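Local coordinates for hypothetical protein PA2201 (Pseudomonas aeruginosa, PDB 2FEF) that is of unknown function but is probably an immunity protein that protects the cell against a PoNe-type DNase toxin, at residues B[84-92]-B[250-258]; B[219-230]-B[269-280]. All coordinates share one frame; numbering follows the deposited sequence.

Contact 1. Residues B[84-92]-B[250-258]; sequences STLLLKAID and PYAWGWWAM
Trp256 has CG anti to its carbonyl carbon (chi1 -58°), and Asp92 takes the same turn; these torsions bring the N-H at the edge of the indole to Asp92 OD1. Here a loop with a type II' beta turn from Trp253 to Trp256 lies against helix 66-93 in an all-helical fold. The bond from Trp256 NE1 to Asp92 OD1 is 2.8 Å long, with an angle of 158° at the hydrogen. It lies close to the ring plane and meets the oxygen almost end-on. The carboxylate and indole planes are 50° apart. Arg31 forms a salt bridge with the other oxygen, OD2, so both ends of the carboxylate are held. Ile91 CG2 sits over one indole face, a CH-pi contact 3.9 Å from the five-membered ring centroid. Trp255 CD1 lies against the opposite face. Leu88 CD1 reaches the ring edge, 3.7 Å from Trp256 CD1, while its CD2 rests on Pro250 O. One helical turn back, Thr85 OG1 lies 2.7 Å from Tyr251 O. The Tyr251 hydroxyl bonds to Asp50 of the second subunit. A water bridges the turn to the helix, donating to Asp92 OD1 and accepting from Trp255 N at 3.0 Å.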
# COMPACT_ATOMS: atom_id res chain seq x y z
N SER B 84 -10.35 -12.29 -1.07
CA SER B 84 -11.82 -12.34 -0.83
C SER B 84 -12.54 -11.02 -1.23
O SER B 84 -13.64 -11.06 -1.77
CB SER B 84 -12.11 -12.67 0.65
OG SER B 84 -11.89 -14.06 0.88
N THR B 85 -11.94 -9.87 -0.92
CA THR B 85 -12.52 -8.56 -1.28
C THR B 85 -12.49 -8.40 -2.78
O THR B 85 -13.46 -7.97 -3.37
CB THR B 85 -11.85 -7.40 -0.53
OG1 THR B 85 -11.78 -7.73 0.86
CG2 THR B 85 -12.64 -6.13 -0.71
N LEU B 86 -11.41 -8.82 -3.42
CA LEU B 86 -11.36 -8.79 -4.88
C LEU B 86 -12.52 -9.58 -5.46
O LEU B 86 -13.19 -9.13 -6.40
CB LEU B 86 -10.02 -9.37 -5.39
CG LEU B 86 -9.75 -8.99 -6.86
CD1 LEU B 86 -9.31 -7.55 -7.04
CD2 LEU B 86 -8.68 -9.95 -7.47
N LEU B 87 -12.76 -10.78 -4.91
CA LEU B 87 -13.87 -11.62 -5.41
C LEU B 87 -15.20 -10.87 -5.27
O LEU B 87 -15.98 -10.79 -6.21
CB LEU B 87 -13.90 -12.97 -4.66
CG LEU B 87 -15.05 -13.92 -5.09
CD1 LEU B 87 -15.06 -14.15 -6.55
CD2 LEU B 87 -14.88 -15.24 -4.34
N LEU B 88 -15.44 -10.31 -4.09
CA LEU B 88 -16.64 -9.53 -3.85
C LEU B 88 -16.79 -8.38 -4.85
O LEU B 88 -17.86 -8.21 -5.44
CB LEU B 88 -16.64 -9.02 -2.39
CG LEU B 88 -17.86 -8.16 -2.05
CD1 LEU B 88 -19.18 -8.97 -2.17
CD2 LEU B 88 -17.68 -7.54 -0.69
N LYS B 89 -15.75 -7.58 -5.06
CA LYS B 89 -15.82 -6.51 -6.04
C LYS B 89 -16.16 -7.04 -7.44
O LYS B 89 -16.90 -6.40 -8.21
CB LYS B 89 -14.48 -5.78 -6.06
CG LYS B 89 -14.23 -5.05 -4.74
CD LYS B 89 -15.10 -3.78 -4.65
CE LYS B 89 -15.14 -3.30 -3.21
NZ LYS B 89 -16.07 -2.12 -3.13
N ALA B 90 -15.59 -8.19 -7.80
CA ALA B 90 -15.85 -8.78 -9.11
C ALA B 90 -17.34 -9.22 -9.25
O ALA B 90 -17.94 -9.07 -10.31
CB ALA B 90 -14.92 -9.96 -9.32
N ILE B 91 -17.91 -9.76 -8.19
CA ILE B 91 -19.36 -10.04 -8.15
C ILE B 91 -20.19 -8.76 -8.39
O ILE B 91 -21.09 -8.70 -9.28
CB ILE B 91 -19.80 -10.72 -6.80
CG1 ILE B 91 -19.02 -12.03 -6.58
CG2 ILE B 91 -21.37 -10.99 -6.86
CD1 ILE B 91 -19.17 -12.61 -5.17
N ASP B 92 -19.90 -7.72 -7.60
CA ASP B 92 -20.57 -6.40 -7.81
C ASP B 92 -20.51 -5.93 -9.27
O ASP B 92 -21.50 -5.43 -9.83
CB ASP B 92 -19.88 -5.32 -6.96
CG ASP B 92 -20.28 -5.34 -5.49
OD1 ASP B 92 -21.18 -6.12 -5.09
OD2 ASP B 92 -19.64 -4.57 -4.71
N PRO B 250 -18.33 -6.26 4.98
CA PRO B 250 -18.06 -5.46 3.79
C PRO B 250 -16.83 -5.94 3.01
O PRO B 250 -16.65 -5.55 1.87
CB PRO B 250 -17.80 -4.06 4.35
CG PRO B 250 -17.27 -4.31 5.74
CD PRO B 250 -18.11 -5.48 6.22
N TYR B 251 -16.00 -6.79 3.62
CA TYR B 251 -14.80 -7.29 2.93
C TYR B 251 -15.00 -8.59 2.15
O TYR B 251 -14.10 -8.99 1.39
CB TYR B 251 -13.60 -7.46 3.91
CG TYR B 251 -13.11 -6.14 4.47
CD1 TYR B 251 -12.13 -5.41 3.79
CD2 TYR B 251 -13.65 -5.62 5.67
CE1 TYR B 251 -11.67 -4.20 4.30
CE2 TYR B 251 -13.22 -4.37 6.17
CZ TYR B 251 -12.22 -3.68 5.47
OH TYR B 251 -11.73 -2.48 5.92
N ALA B 252 -16.14 -9.29 2.35
CA ALA B 252 -16.31 -10.59 1.67
C ALA B 252 -17.75 -10.87 1.21
O ALA B 252 -17.96 -11.60 0.26
CB ALA B 252 -15.83 -11.74 2.55
N TRP B 253 -18.72 -10.29 1.91
CA TRP B 253 -20.13 -10.74 1.79
C TRP B 253 -20.99 -9.61 1.20
O TRP B 253 -21.70 -9.80 0.18
CB TRP B 253 -20.54 -11.17 3.21
CG TRP B 253 -21.99 -11.49 3.50
CD1 TRP B 253 -22.94 -11.92 2.62
CD2 TRP B 253 -22.61 -11.38 4.76
NE1 TRP B 253 -24.14 -12.11 3.28
CE2 TRP B 253 -23.96 -11.78 4.60
CE3 TRP B 253 -22.17 -10.96 6.03
CZ2 TRP B 253 -24.87 -11.78 5.66
CZ3 TRP B 253 -23.09 -10.97 7.08
CH2 TRP B 253 -24.40 -11.39 6.89
N GLY B 254 -20.89 -8.44 1.82
CA GLY B 254 -21.51 -7.20 1.31
C GLY B 254 -23.02 -7.30 1.10
O GLY B 254 -23.77 -7.69 2.01
N TRP B 255 -23.43 -6.96 -0.11
CA TRP B 255 -24.84 -6.87 -0.52
C TRP B 255 -25.52 -8.23 -0.68
O TRP B 255 -26.75 -8.32 -0.67
CB TRP B 255 -24.82 -6.15 -1.87
CG TRP B 255 -26.11 -5.85 -2.56
CD1 TRP B 255 -26.68 -6.54 -3.58
CD2 TRP B 255 -26.93 -4.72 -2.32
NE1 TRP B 255 -27.82 -5.92 -4.00
CE2 TRP B 255 -27.99 -4.77 -3.25
CE3 TRP B 255 -26.86 -3.64 -1.43
CZ2 TRP B 255 -29.00 -3.81 -3.28
CZ3 TRP B 255 -27.86 -2.67 -1.48
CH2 TRP B 255 -28.92 -2.77 -2.39
N TRP B 256 -24.74 -9.28 -0.86
CA TRP B 256 -25.24 -10.51 -1.48
C TRP B 256 -25.74 -11.57 -0.53
O TRP B 256 -25.03 -11.98 0.37
CB TRP B 256 -24.15 -11.10 -2.41
CG TRP B 256 -23.79 -10.07 -3.43
CD1 TRP B 256 -22.63 -9.35 -3.50
CD2 TRP B 256 -24.63 -9.60 -4.47
NE1 TRP B 256 -22.71 -8.45 -4.54
CE2 TRP B 256 -23.92 -8.59 -5.16
CE3 TRP B 256 -25.94 -9.92 -4.88
CZ2 TRP B 256 -24.46 -7.90 -6.24
CZ3 TRP B 256 -26.48 -9.24 -5.96
CH2 TRP B 256 -25.74 -8.24 -6.63
N ALA B 257 -26.95 -12.05 -0.78
CA ALA B 257 -27.47 -13.22 -0.09
C ALA B 257 -26.84 -14.47 -0.66
O ALA B 257 -27.50 -15.27 -1.32
CB ALA B 257 -29.02 -13.29 -0.23
N MSE B 258 -25.55 -14.66 -0.37
CA MSE B 258 -24.75 -15.78 -0.88
C MSE B 258 -25.24 -17.09 -0.33
O MSE B 258 -25.17 -18.11 -1.00
CB MSE B 258 -23.32 -15.62 -0.34
CG MSE B 258 -22.67 -14.49 -0.98
SE MSE B 258 -20.83 -14.43 -0.28
CE MSE B 258 -20.38 -12.93 -1.41
O HOH W 1 -21.47 -6.03 -2.17

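Contact 2. Residues B[219-230]-B[269-280]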
# COMPACT_ATOMS: atom_id res chain seq x y z
N ALA B 219 -38.81 -22.84 -2.39
CA ALA B 219 -37.91 -21.71 -2.17
C ALA B 219 -38.63 -20.63 -1.35
O ALA B 219 -37.98 -19.79 -0.75
CB ALA B 219 -37.47 -21.17 -3.51
N GLN B 220 -39.97 -20.67 -1.32
CA GLN B 220 -40.78 -19.68 -0.58
C GLN B 220 -40.36 -19.57 0.90
O GLN B 220 -40.55 -18.52 1.54
CB GLN B 220 -42.28 -19.98 -0.70
CG GLN B 220 -43.17 -19.02 0.11
CD GLN B 220 -43.04 -17.56 -0.32
OE1 GLN B 220 -42.86 -17.25 -1.51
NE2 GLN B 220 -43.13 -16.64 0.65
N ALA B 221 -39.79 -20.65 1.43
CA ALA B 221 -39.31 -20.72 2.78
C ALA B 221 -38.24 -19.66 3.08
O ALA B 221 -38.04 -19.30 4.25
CB ALA B 221 -38.76 -22.15 3.06
N LEU B 222 -37.57 -19.16 2.04
CA LEU B 222 -36.48 -18.20 2.19
C LEU B 222 -36.83 -16.80 1.70
O LEU B 222 -36.03 -15.87 1.84
CB LEU B 222 -35.22 -18.72 1.49
CG LEU B 222 -34.59 -19.92 2.21
CD1 LEU B 222 -33.40 -20.52 1.42
CD2 LEU B 222 -34.12 -19.59 3.65
N ALA B 223 -38.03 -16.65 1.13
CA ALA B 223 -38.43 -15.33 0.63
C ALA B 223 -38.56 -14.27 1.76
O ALA B 223 -38.03 -13.16 1.61
CB ALA B 223 -39.68 -15.41 -0.27
N PRO B 224 -39.24 -14.58 2.89
CA PRO B 224 -39.26 -13.63 4.01
C PRO B 224 -37.86 -13.28 4.55
O PRO B 224 -37.62 -12.12 4.89
CB PRO B 224 -40.09 -14.37 5.08
CG PRO B 224 -41.06 -15.20 4.25
CD PRO B 224 -40.12 -15.74 3.17
N TYR B 225 -36.96 -14.26 4.59
CA TYR B 225 -35.56 -14.03 4.96
C TYR B 225 -34.87 -13.01 4.06
O TYR B 225 -34.22 -12.09 4.56
CB TYR B 225 -34.79 -15.36 5.00
CG TYR B 225 -33.32 -15.22 5.38
CD1 TYR B 225 -32.93 -15.13 6.71
CD2 TYR B 225 -32.31 -15.18 4.38
CE1 TYR B 225 -31.57 -15.01 7.06
CE2 TYR B 225 -30.95 -15.07 4.72
CZ TYR B 225 -30.59 -14.99 6.06
OH TYR B 225 -29.25 -14.85 6.40
N LEU B 226 -35.00 -13.17 2.73
CA LEU B 226 -34.42 -12.20 1.80
C LEU B 226 -35.02 -10.80 1.96
O LEU B 226 -34.31 -9.81 1.84
CB LEU B 226 -34.61 -12.64 0.34
CG LEU B 226 -33.65 -13.68 -0.23
CD1 LEU B 226 -33.99 -13.99 -1.67
CD2 LEU B 226 -32.20 -13.15 -0.13
N GLN B 227 -36.34 -10.71 2.17
CA GLN B 227 -36.99 -9.41 2.33
C GLN B 227 -36.54 -8.70 3.60
O GLN B 227 -36.20 -7.52 3.55
CB GLN B 227 -38.53 -9.55 2.33
CG GLN B 227 -39.32 -8.20 2.54
CD GLN B 227 -39.04 -7.16 1.45
OE1 GLN B 227 -38.56 -7.50 0.37
NE2 GLN B 227 -39.33 -5.89 1.75
N SER B 228 -36.55 -9.43 4.72
CA SER B 228 -36.29 -8.82 6.00
C SER B 228 -34.80 -8.65 6.30
O SER B 228 -34.40 -7.61 6.83
CB SER B 228 -36.99 -9.60 7.12
OG SER B 228 -36.26 -10.74 7.49
N GLN B 229 -33.97 -9.64 5.94
CA GLN B 229 -32.57 -9.56 6.34
C GLN B 229 -31.67 -8.88 5.31
O GLN B 229 -30.52 -8.54 5.62
CB GLN B 229 -32.02 -10.93 6.79
CG GLN B 229 -32.78 -11.59 7.98
CD GLN B 229 -32.95 -10.65 9.15
OE1 GLN B 229 -31.97 -10.05 9.64
NE2 GLN B 229 -34.19 -10.48 9.59
N TYR B 230 -32.19 -8.67 4.10
CA TYR B 230 -31.38 -8.04 3.06
C TYR B 230 -32.07 -6.76 2.62
O TYR B 230 -31.57 -5.70 2.91
CB TYR B 230 -31.12 -8.98 1.87
CG TYR B 230 -30.06 -9.97 2.21
CD1 TYR B 230 -30.36 -11.14 2.92
CD2 TYR B 230 -28.72 -9.69 1.92
CE1 TYR B 230 -29.34 -12.03 3.30
CE2 TYR B 230 -27.70 -10.58 2.28
CZ TYR B 230 -28.01 -11.73 2.97
OH TYR B 230 -27.00 -12.59 3.29
N TRP B 269 -34.23 -26.55 -6.14
CA TRP B 269 -35.61 -26.13 -6.25
C TRP B 269 -35.84 -25.02 -7.29
O TRP B 269 -34.88 -24.40 -7.76
CB TRP B 269 -36.11 -25.68 -4.88
CG TRP B 269 -35.32 -24.55 -4.26
CD1 TRP B 269 -34.63 -23.54 -4.90
CD2 TRP B 269 -35.19 -24.30 -2.88
NE1 TRP B 269 -34.08 -22.69 -3.99
CE2 TRP B 269 -34.40 -23.14 -2.74
CE3 TRP B 269 -35.64 -24.97 -1.74
CZ2 TRP B 269 -34.07 -22.62 -1.50
CZ3 TRP B 269 -35.32 -24.46 -0.51
CH2 TRP B 269 -34.53 -23.29 -0.40
N ASP B 270 -37.11 -24.80 -7.62
CA ASP B 270 -37.51 -23.68 -8.47
C ASP B 270 -37.43 -22.40 -7.66
O ASP B 270 -38.23 -22.17 -6.77
CB ASP B 270 -38.94 -23.90 -9.00
CG ASP B 270 -39.38 -22.83 -9.99
OD1 ASP B 270 -38.72 -21.78 -10.11
OD2 ASP B 270 -40.43 -23.01 -10.63
N ASP B 271 -36.40 -21.59 -7.96
CA ASP B 271 -36.06 -20.44 -7.13
C ASP B 271 -36.69 -19.16 -7.66
O ASP B 271 -36.28 -18.08 -7.29
CB ASP B 271 -34.53 -20.29 -7.00
CG ASP B 271 -33.86 -19.97 -8.32
OD1 ASP B 271 -34.59 -19.84 -9.36
OD2 ASP B 271 -32.64 -19.78 -8.31
N GLY B 272 -37.70 -19.29 -8.53
CA GLY B 272 -38.26 -18.12 -9.17
C GLY B 272 -38.69 -17.01 -8.22
O GLY B 272 -38.43 -15.82 -8.47
N VAL B 273 -39.34 -17.37 -7.12
CA VAL B 273 -39.78 -16.37 -6.14
C VAL B 273 -38.60 -15.54 -5.59
O VAL B 273 -38.73 -14.33 -5.33
CB VAL B 273 -40.63 -17.01 -5.01
CG1 VAL B 273 -39.82 -17.94 -4.11
CG2 VAL B 273 -41.38 -15.94 -4.20
N LEU B 274 -37.44 -16.17 -5.51
CA LEU B 274 -36.28 -15.48 -4.93
C LEU B 274 -35.57 -14.54 -5.91
O LEU B 274 -34.83 -13.64 -5.50
CB LEU B 274 -35.31 -16.51 -4.36
CG LEU B 274 -35.92 -17.55 -3.42
CD1 LEU B 274 -34.81 -18.48 -3.01
CD2 LEU B 274 -36.59 -16.90 -2.20
N ARG B 275 -35.78 -14.75 -7.21
CA ARG B 275 -35.09 -13.94 -8.23
C ARG B 275 -35.58 -12.49 -8.27
O ARG B 275 -34.90 -11.62 -8.84
CB ARG B 275 -35.23 -14.60 -9.61
CG ARG B 275 -34.51 -15.91 -9.60
CD ARG B 275 -34.03 -16.34 -10.93
NE ARG B 275 -33.28 -17.56 -10.75
CZ ARG B 275 -32.29 -17.97 -11.53
NH1 ARG B 275 -31.91 -17.23 -12.56
NH2 ARG B 275 -31.66 -19.12 -11.24
N ALA B 276 -36.74 -12.24 -7.69
CA ALA B 276 -37.23 -10.86 -7.52
C ALA B 276 -36.28 -10.05 -6.65
O ALA B 276 -36.27 -8.81 -6.75
CB ALA B 276 -38.62 -10.87 -6.92
N SER B 277 -35.51 -10.73 -5.80
CA SER B 277 -34.64 -10.03 -4.82
C SER B 277 -33.37 -9.50 -5.47
O SER B 277 -32.65 -10.26 -6.12
CB SER B 277 -34.25 -10.93 -3.65
OG SER B 277 -33.25 -10.23 -2.89
N PRO B 278 -33.09 -8.20 -5.32
CA PRO B 278 -31.86 -7.59 -5.84
C PRO B 278 -30.59 -8.11 -5.15
O PRO B 278 -29.47 -7.79 -5.59
CB PRO B 278 -32.05 -6.10 -5.56
CG PRO B 278 -33.14 -6.01 -4.56
CD PRO B 278 -33.99 -7.21 -4.69
N HIS B 279 -30.78 -8.94 -4.13
CA HIS B 279 -29.67 -9.52 -3.35
C HIS B 279 -29.40 -10.98 -3.70
O HIS B 279 -28.44 -11.57 -3.21
CB HIS B 279 -29.95 -9.36 -1.85
CG HIS B 279 -30.24 -7.94 -1.44
ND1 HIS B 279 -29.24 -7.05 -1.07
CD2 HIS B 279 -31.40 -7.25 -1.39
CE1 HIS B 279 -29.79 -5.88 -0.80
NE2 HIS B 279 -31.09 -5.97 -0.97
N TYR B 280 -30.23 -11.58 -4.56
CA TYR B 280 -30.11 -12.99 -4.91
C TYR B 280 -29.24 -13.14 -6.17
O TYR B 280 -29.40 -12.40 -7.16
CB TYR B 280 -31.53 -13.57 -5.21
CG TYR B 280 -31.57 -15.07 -5.42
CD1 TYR B 280 -31.45 -15.95 -4.34
CD2 TYR B 280 -31.75 -15.61 -6.70
CE1 TYR B 280 -31.48 -17.32 -4.53
CE2 TYR B 280 -31.79 -16.99 -6.90
CZ TYR B 280 -31.66 -17.84 -5.80
OH TYR B 280 -31.70 -19.21 -6.00
O HOH W 2 -39.61 -23.73 -5.09
O HOH W 3 -34.48 -9.01 -1.08
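Ala219 packs over one face of the Trp269 indole. Its CB stands over the five-membered ring, 3.7 Å from the centroid and 10° off the normal, a CH-pi contact. Its CA lies over the middle of the whole ring system. Leu222 comes to the same indole from another direction. Its CD1 meets the ring edge, 3.5 Å from Trp269 CH2, and the two side chains cross at about a right angle.

Leu274 is the next point of contact. Its CD1 lies against Ala219 CB, and its CD2 sits 3.5 Å from Ala219 O and close to Ala223 N. Val273 is nearer the surface, where its CG2 touches Gln220 OE1. These contacts pack the start of helix 223-234 and the turn before it against the short, weakly bonded helix 272-275, within the PoNi C-terminal family region. Helix 258-267 adds Val260, which touches both Leu222 and Leu274.

Leu226 crosses Leu274 at about a right angle. Its CD1 reaches Leu274 CB and lies 3.7 Å from Ser277 CB. Nearby, a water donates to Leu226 O and also bonds to Ser277 OG. That same OG accepts from His279 N in an ST turn.

Tyr230 and His279 meet obliquely, with ring planes at 47°. The closer fit is made by Tyr230 CB, which stands over the imidazole face, 3.8 Å from its centroid. His279 CG is anti to the carbonyl carbon (chi1 -55°), which turns that face to Tyr230. His279 ND1 bonds to Trp255 O, and the Tyr230 hydroxyl bonds to Glu259. At the other end, a water accepts from Ala219 N and donates to Asp270 O at 2.7 Å.

In the fold
From the N terminus, the chain first supplies helix 66-93, which carries segment 84-92. After 157 intervening residues, many of them helical, segment 250-258 closes contact 1. Segment 219-230 lies within that span, and contact 2 closes only later at 269-280, over a shorter loop of 38 residues. The two contacts therefore cross rather than nest. Contact 1 ties helix 66-93 to the loop before helix 258-267, whereas contact 2 joins helix 223-234 and the turn before it to the region of helix 272-275. Their centres are about 18 Å apart, yet they touch. The loop 250-258 meets both segments of contact 2: Ala257 CB packs on Leu226 CD2, and Ala257 N probably bonds to His279 O.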